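PDB 5XN8: glycerol Dehydrogenase from Unidentified, which catalyses the NAD-dependent oxidation of glycerol to dihydroxyacetone, and probably also oxidises related diols such as 1,2-propanediol. Local coordinates for residues 66-71 against 97-102; 104-109 against 139-144; 128-131 against 137-140. All coordinates share one frame; numbering follows the deposited sequence.

Interaction 1 (66-71 against 97-102); sequences GECSHV and LDTAKA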
# COMPACT_ATOMS: atom_id res chain seq x y z
N GLY A 66 12.14 -55.21 -9.58
CA GLY A 66 11.47 -54.07 -10.19
C GLY A 66 10.03 -53.84 -9.75
O GLY A 66 9.42 -52.85 -10.17
N GLU A 67 9.50 -54.71 -8.90
CA GLU A 67 8.12 -54.59 -8.42
C GLU A 67 8.04 -54.73 -6.90
O GLU A 67 8.64 -55.63 -6.33
CB GLU A 67 7.25 -55.65 -9.09
CG GLU A 67 5.76 -55.33 -9.06
CD GLU A 67 5.40 -54.16 -9.95
OE1 GLU A 67 5.66 -54.25 -11.18
OE2 GLU A 67 4.86 -53.16 -9.44
N CYS A 68 7.28 -53.83 -6.27
CA CYS A 68 7.07 -53.85 -4.82
C CYS A 68 5.89 -54.77 -4.48
O CYS A 68 4.78 -54.31 -4.23
CB CYS A 68 6.84 -52.43 -4.28
SG CYS A 68 6.64 -52.31 -2.48
N SER A 69 6.16 -56.07 -4.49
CA SER A 69 5.15 -57.09 -4.24
C SER A 69 5.46 -57.85 -2.97
O SER A 69 6.61 -57.86 -2.52
CB SER A 69 5.07 -58.06 -5.42
OG SER A 69 6.33 -58.60 -5.72
N HIS A 70 4.44 -58.47 -2.38
CA HIS A 70 4.62 -59.33 -1.20
C HIS A 70 5.61 -60.46 -1.47
O HIS A 70 6.43 -60.77 -0.61
CB HIS A 70 3.28 -59.92 -0.74
CG HIS A 70 2.43 -58.96 0.03
ND1 HIS A 70 2.73 -58.58 1.32
CD2 HIS A 70 1.29 -58.30 -0.30
CE1 HIS A 70 1.81 -57.73 1.76
NE2 HIS A 70 0.93 -57.54 0.79
N VAL A 71 5.55 -61.05 -2.67
CA VAL A 71 6.47 -62.12 -3.08
C VAL A 71 7.91 -61.61 -3.09
O VAL A 71 8.81 -62.30 -2.59
CB VAL A 71 6.10 -62.69 -4.48
CG1 VAL A 71 7.18 -63.63 -5.01
CG2 VAL A 71 4.75 -63.39 -4.43
N LEU A 97 12.24 -48.18 -3.03
CA LEU A 97 12.25 -47.57 -1.71
C LEU A 97 11.16 -48.15 -0.82
O LEU A 97 11.39 -48.44 0.36
CB LEU A 97 12.11 -46.04 -1.81
CG LEU A 97 13.37 -45.17 -2.00
CD1 LEU A 97 14.61 -45.88 -2.51
CD2 LEU A 97 13.06 -43.95 -2.84
N ASP A 98 9.97 -48.32 -1.39
CA ASP A 98 8.83 -48.89 -0.67
C ASP A 98 9.06 -50.33 -0.23
O ASP A 98 8.56 -50.75 0.81
CB ASP A 98 7.55 -48.81 -1.52
CG ASP A 98 6.99 -47.40 -1.62
OD1 ASP A 98 7.68 -46.42 -1.22
OD2 ASP A 98 5.83 -47.27 -2.09
N THR A 99 9.80 -51.10 -1.03
CA THR A 99 10.19 -52.46 -0.66
C THR A 99 11.20 -52.49 0.48
O THR A 99 11.17 -53.40 1.32
CB THR A 99 10.75 -53.25 -1.86
OG1 THR A 99 9.83 -53.15 -2.95
CG2 THR A 99 10.97 -54.72 -1.52
N ALA A 100 12.11 -51.52 0.50
CA ALA A 100 13.05 -51.37 1.60
C ALA A 100 12.36 -51.04 2.92
O ALA A 100 12.80 -51.49 3.98
CB ALA A 100 14.10 -50.33 1.26
N LYS A 101 11.28 -50.25 2.86
CA LYS A 101 10.48 -49.90 4.05
C LYS A 101 9.77 -51.10 4.63
O LYS A 101 9.74 -51.29 5.86
CB LYS A 101 9.42 -48.83 3.72
CG LYS A 101 9.97 -47.44 3.43
CD LYS A 101 8.83 -46.50 3.06
CE LYS A 101 9.31 -45.19 2.44
NZ LYS A 101 8.23 -44.52 1.68
N ALA A 102 9.18 -51.91 3.76
CA ALA A 102 8.48 -53.14 4.16
C ALA A 102 9.42 -54.12 4.83
O ALA A 102 9.09 -54.65 5.90
CB ALA A 102 7.81 -53.79 2.95
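In the Rossmann-like, NAD-binding half of this iron-containing alcohol dehydrogenase family member, the turn leading into helix 70-83 meets helix 94-107 where Cys-68 packs on Asp-98 and Thr-99. Cys-68 is the centre of an inverse gamma turn, closed by a weak bond from Ser-69 N to Glu-67 O, and Ser-69 then takes the N-cap position, its hydroxyl bonded to Glu-72 N. This tight reversal aims the thiol at the neighbouring helix: with SG anti to the backbone N (chi1 -177°), the sulfur reaches across and ends 3.7 Å from Asp-98 CB. The contact is buried, small and free of cross-segment hydrogen bonds.

The polar ends beside the sulfur have other partners. Thr-99 OG1 bonds to Lys-95 O one turn back in its own helix. Asp-98 turns its carboxylate away from the cysteine; OD2 accepts the N-H of Val-129, while OD1 forms a salt bridge with Lys-101 NZ, 3.5 Å away. Glu-67 sets out from its backbone away from the helix, yet its carboxylate makes a salt bridge with Lys-95, a residue that probably binds NAD, as in a close relative. The thiol rests on the helix flank beside the threonine hydroxyl: Cys-68 CB is 3.4 Å from Thr-99 OG1, and Cys-68 SG, at 3.3 Å, is slightly closer to the same oxygen.

Interaction 2 (104-109 against 139-144); sequences GYYQKL and EYLIYP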
# COMPACT_ATOMS: atom_id res chain seq x y z
N GLY A 104 12.24 -53.44 6.34
CA GLY A 104 12.60 -52.85 7.63
C GLY A 104 11.51 -53.01 8.67
O GLY A 104 11.81 -53.32 9.84
N TYR A 105 10.26 -52.82 8.25
CA TYR A 105 9.11 -53.02 9.12
C TYR A 105 8.99 -54.46 9.62
O TYR A 105 8.99 -54.69 10.84
CB TYR A 105 7.80 -52.61 8.42
CG TYR A 105 6.59 -53.02 9.21
CD1 TYR A 105 6.34 -52.48 10.47
CD2 TYR A 105 5.71 -53.99 8.73
CE1 TYR A 105 5.24 -52.89 11.22
CE2 TYR A 105 4.62 -54.41 9.47
CZ TYR A 105 4.39 -53.85 10.72
OH TYR A 105 3.30 -54.25 11.46
N TYR A 106 8.90 -55.41 8.70
CA TYR A 106 8.70 -56.82 9.08
C TYR A 106 9.88 -57.43 9.86
O TYR A 106 9.66 -58.33 10.67
CB TYR A 106 8.36 -57.68 7.85
CG TYR A 106 6.99 -57.37 7.27
CD1 TYR A 106 5.83 -57.62 8.00
CD2 TYR A 106 6.86 -56.83 5.98
CE1 TYR A 106 4.57 -57.32 7.47
CE2 TYR A 106 5.62 -56.53 5.46
CZ TYR A 106 4.47 -56.78 6.20
OH TYR A 106 3.23 -56.49 5.66
N GLN A 107 11.09 -56.94 9.63
CA GLN A 107 12.29 -57.41 10.36
C GLN A 107 12.67 -56.54 11.56
O GLN A 107 13.63 -56.86 12.25
CB GLN A 107 13.48 -57.50 9.39
CG GLN A 107 13.31 -58.55 8.30
CD GLN A 107 13.18 -59.95 8.86
OE1 GLN A 107 12.15 -60.61 8.71
NE2 GLN A 107 14.22 -60.41 9.55
N LYS A 108 11.92 -55.46 11.81
CA LYS A 108 12.22 -54.51 12.89
C LYS A 108 13.65 -53.97 12.76
O LYS A 108 14.44 -54.05 13.70
CB LYS A 108 11.99 -55.14 14.27
CG LYS A 108 10.60 -55.73 14.45
CD LYS A 108 10.38 -56.17 15.89
CE LYS A 108 9.06 -56.90 16.05
NZ LYS A 108 9.01 -58.16 15.26
N LEU A 109 13.96 -53.44 11.57
CA LEU A 109 15.29 -52.89 11.26
C LEU A 109 15.18 -51.43 10.83
O LEU A 109 14.15 -51.00 10.29
CB LEU A 109 15.96 -53.71 10.15
CG LEU A 109 16.14 -55.22 10.36
CD1 LEU A 109 16.57 -55.87 9.06
CD2 LEU A 109 17.14 -55.55 11.46
N GLU A 139 -2.69 -53.16 -2.39
CA GLU A 139 -3.03 -52.50 -1.12
C GLU A 139 -2.00 -51.44 -0.72
O GLU A 139 -1.00 -51.24 -1.42
CB GLU A 139 -3.17 -53.55 -0.01
CG GLU A 139 -1.95 -54.44 0.18
CD GLU A 139 -2.07 -55.41 1.34
OE1 GLU A 139 -2.50 -54.99 2.43
OE2 GLU A 139 -1.73 -56.61 1.17
N TYR A 140 -2.27 -50.75 0.39
CA TYR A 140 -1.33 -49.85 1.04
C TYR A 140 -0.91 -50.44 2.39
O TYR A 140 -1.77 -50.84 3.18
CB TYR A 140 -1.97 -48.50 1.33
CG TYR A 140 -2.26 -47.62 0.13
CD1 TYR A 140 -1.23 -47.20 -0.71
CD2 TYR A 140 -3.56 -47.17 -0.13
CE1 TYR A 140 -1.49 -46.37 -1.80
CE2 TYR A 140 -3.82 -46.35 -1.22
CZ TYR A 140 -2.79 -45.94 -2.04
OH TYR A 140 -3.08 -45.12 -3.10
N LEU A 141 0.39 -50.48 2.65
CA LEU A 141 0.91 -50.77 3.99
C LEU A 141 1.37 -49.47 4.64
O LEU A 141 2.37 -48.87 4.23
CB LEU A 141 2.06 -51.78 3.94
CG LEU A 141 1.71 -53.19 3.45
CD1 LEU A 141 2.95 -54.06 3.51
CD2 LEU A 141 0.54 -53.81 4.20
N ILE A 142 0.63 -49.04 5.66
CA ILE A 142 0.97 -47.87 6.46
C ILE A 142 1.72 -48.39 7.68
O ILE A 142 1.22 -49.26 8.38
CB ILE A 142 -0.29 -47.11 6.92
CG1 ILE A 142 -1.20 -46.77 5.73
CG2 ILE A 142 0.09 -45.85 7.71
CD1 ILE A 142 -2.66 -46.57 6.13
N TYR A 143 2.91 -47.85 7.92
CA TYR A 143 3.76 -48.27 9.03
C TYR A 143 3.64 -47.32 10.22
O TYR A 143 3.28 -46.15 10.06
CB TYR A 143 5.23 -48.35 8.60
CG TYR A 143 5.42 -49.15 7.34
CD1 TYR A 143 5.07 -50.50 7.30
CD2 TYR A 143 5.91 -48.56 6.18
CE1 TYR A 143 5.23 -51.24 6.14
CE2 TYR A 143 6.07 -49.28 5.02
CZ TYR A 143 5.73 -50.62 5.00
OH TYR A 143 5.89 -51.34 3.85
N PRO A 144 3.95 -47.83 11.44
CA PRO A 144 4.08 -46.96 12.61
C PRO A 144 5.24 -45.96 12.51
O PRO A 144 5.16 -44.87 13.10
CB PRO A 144 4.35 -47.94 13.76
CG PRO A 144 3.88 -49.26 13.27
CD PRO A 144 4.12 -49.25 11.79
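Tyr-143 OH is hydrogen-bonded to Ser-128 OG, which also bonds to Asp-98 O, so the hydroxyl end of a ring that packs on Tyr-105 is fixed by a polar chain. The CD1 and CE1 atoms of that ring do the packing: Tyr-143 CD1 sits over one face of the Tyr-105 ring, 3.5 Å from Tyr-105 CG. With centroids 5.2 Å apart and planes at 36°, the two rings meet obliquely. Tyr-105 reaches Tyr-143 because its CG is anti to the backbone N (chi1 170°), which throws the ring out from the helix toward the strand end. Farther along, Tyr-105 CE1 meets Pro-144 CD at 3.9 Å, and Pro-144 also packs on Asn-27 of a second subunit.

Next to it, Tyr-106 offers its rim to Leu-141, whose CD1 lies near the ring plane, 3.3 Å from Tyr-106 OH. The two helix tyrosines brace each other, Tyr-105 CD2 standing 3.6 Å above the centre of the Tyr-106 ring. Arg-74 adds a cation-pi contact to Tyr-106. The backbone beyond the tyrosines turns out of the helix through Leu-109 N bonding to Gly-104 O and Lys-108 N to Tyr-105 O, with positive phi at Lys-108: a Schellman motif.

Interaction 3 (128-131 against 137-140); sequences SVIY and FEEY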
# COMPACT_ATOMS: atom_id res chain seq x y z
N SER A 128 3.99 -47.70 1.98
CA SER A 128 4.42 -48.46 0.82
C SER A 128 3.21 -48.76 -0.05
O SER A 128 2.14 -49.10 0.46
CB SER A 128 5.09 -49.77 1.26
OG SER A 128 6.38 -49.53 1.81
N VAL A 129 3.38 -48.61 -1.36
CA VAL A 129 2.34 -48.95 -2.33
C VAL A 129 2.66 -50.35 -2.83
O VAL A 129 3.65 -50.55 -3.54
CB VAL A 129 2.29 -47.95 -3.51
CG1 VAL A 129 1.04 -48.20 -4.34
CG2 VAL A 129 2.32 -46.51 -2.99
N ILE A 130 1.80 -51.31 -2.46
CA ILE A 130 2.01 -52.72 -2.76
C ILE A 130 1.30 -53.08 -4.07
O ILE A 130 0.13 -52.74 -4.28
CB ILE A 130 1.54 -53.64 -1.61
CG1 ILE A 130 2.32 -53.36 -0.32
CG2 ILE A 130 1.65 -55.12 -1.99
CD1 ILE A 130 3.82 -53.52 -0.41
N TYR A 131 2.02 -53.80 -4.93
CA TYR A 131 1.57 -54.22 -6.24
C TYR A 131 1.62 -55.74 -6.33
O TYR A 131 2.31 -56.39 -5.54
CB TYR A 131 2.50 -53.62 -7.30
CG TYR A 131 2.34 -52.13 -7.46
CD1 TYR A 131 1.40 -51.62 -8.35
CD2 TYR A 131 3.12 -51.23 -6.73
CE1 TYR A 131 1.24 -50.25 -8.51
CE2 TYR A 131 2.96 -49.86 -6.88
CZ TYR A 131 2.02 -49.38 -7.78
OH TYR A 131 1.85 -48.03 -7.94
N PHE A 137 -2.18 -52.75 -8.77
CA PHE A 137 -2.25 -52.31 -7.38
C PHE A 137 -3.00 -53.33 -6.52
O PHE A 137 -4.02 -53.86 -6.95
CB PHE A 137 -2.94 -50.93 -7.29
CG PHE A 137 -3.34 -50.53 -5.89
CD1 PHE A 137 -2.42 -49.94 -5.03
CD2 PHE A 137 -4.64 -50.74 -5.44
CE1 PHE A 137 -2.79 -49.57 -3.74
CE2 PHE A 137 -5.01 -50.37 -4.15
CZ PHE A 137 -4.08 -49.78 -3.31
N GLU A 138 -2.48 -53.59 -5.32
CA GLU A 138 -3.07 -54.54 -4.37
C GLU A 138 -3.58 -53.85 -3.10
O GLU A 138 -4.77 -53.95 -2.77
CB GLU A 138 -2.04 -55.62 -4.01
CG GLU A 138 -2.62 -56.84 -3.31
CD GLU A 138 -1.56 -57.86 -2.93
OE1 GLU A 138 -0.53 -57.98 -3.63
OE2 GLU A 138 -1.74 -58.54 -1.90
N GLU A 139 -2.69 -53.16 -2.39
CA GLU A 139 -3.03 -52.50 -1.12
C GLU A 139 -2.00 -51.44 -0.72
O GLU A 139 -1.00 -51.24 -1.42
CB GLU A 139 -3.17 -53.55 -0.01
CG GLU A 139 -1.95 -54.44 0.18
CD GLU A 139 -2.07 -55.41 1.34
OE1 GLU A 139 -2.50 -54.99 2.43
OE2 GLU A 139 -1.73 -56.61 1.17
N TYR A 140 -2.27 -50.75 0.39
CA TYR A 140 -1.33 -49.85 1.04
C TYR A 140 -0.91 -50.44 2.39
O TYR A 140 -1.77 -50.84 3.18
CB TYR A 140 -1.97 -48.50 1.33
CG TYR A 140 -2.26 -47.62 0.13
CD1 TYR A 140 -1.23 -47.20 -0.71
CD2 TYR A 140 -3.56 -47.17 -0.13
CE1 TYR A 140 -1.49 -46.37 -1.80
CE2 TYR A 140 -3.82 -46.35 -1.22
CZ TYR A 140 -2.79 -45.94 -2.04
OH TYR A 140 -3.08 -45.12 -3.10
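Strands 128-131 and 137-140 run antiparallel, at 149° between their directions, with axes 4.6 Å apart at closest approach. Ile-130 N donates to Glu-139 O at 3.0 Å, and Ile-130 O in turn receives two N-H groups. The stronger comes from Glu-138 N, 2.9 Å from Ile-130 O and with 161° at the hydrogen; the second, from Glu-139 N, is weak. Glu-138 and Glu-139 thus both face Ile-130, the classic beta bulge, and the register slips by one between Ile-130 and Tyr-131. At the other end Tyr-140 CA makes a C-H...O contact with Ser-128 O.

These strands form a beta hairpin that packs against helices 70-83 and 94-107 of the nucleotide-binding half. On one of its faces Val-129 and Tyr-140 lie side by side. With CG1 anti to the backbone N (chi1 -170°), Val-129 turns both methyls to aromatic edges: Val-129 CG2 lies 4.0 Å from Tyr-140 CE1, and Val-129 CG1 3.9 Å from Phe-137 CD1. Phe-137 in turn directs its CE1 over the centre of the Tyr-140 ring, completing an edge-to-face pair. On the face turned to helix 70-83, Ile-130 packs against His-70 and Ile-73, and its CB lies 4.0 Å from Glu-139 CG.

The bulge makes the side chains of Tyr-131 and Phe-137 diverge. Tyr-131, which probably contributes to the NAD site as in a close relative, starts away from the opposite strand, but its ring swings back until CD1 is 3.8 Å from Phe-137 N. Lys-95 makes a cation-pi contact with this ring, and the Tyr-131 backbone is hydrogen-bonded to Cys-68.

Overall arrangement
From the N terminus, interaction 1 comes first: it closes a loop of 25 residues holding most of helix 70-83 and strand 87-92, bringing the turn before helix 70-83 against the flank of helix 94-107. Interaction 2 opens further along helix 94-107, after interaction 1 has closed, and returns to the end of strand 137-142. Within that longer loop nests interaction 3, the short hairpin closure, and the two share Glu-139 and Tyr-140. All three lie on the same side of the chain's centre, their centres 9 to 12 Å apart. Interaction 3 builds the hairpin and interaction 2 sets it on helix 94-107, while His-70 NE2 bonded to Glu-139 OE2 ties it to helix 70-83.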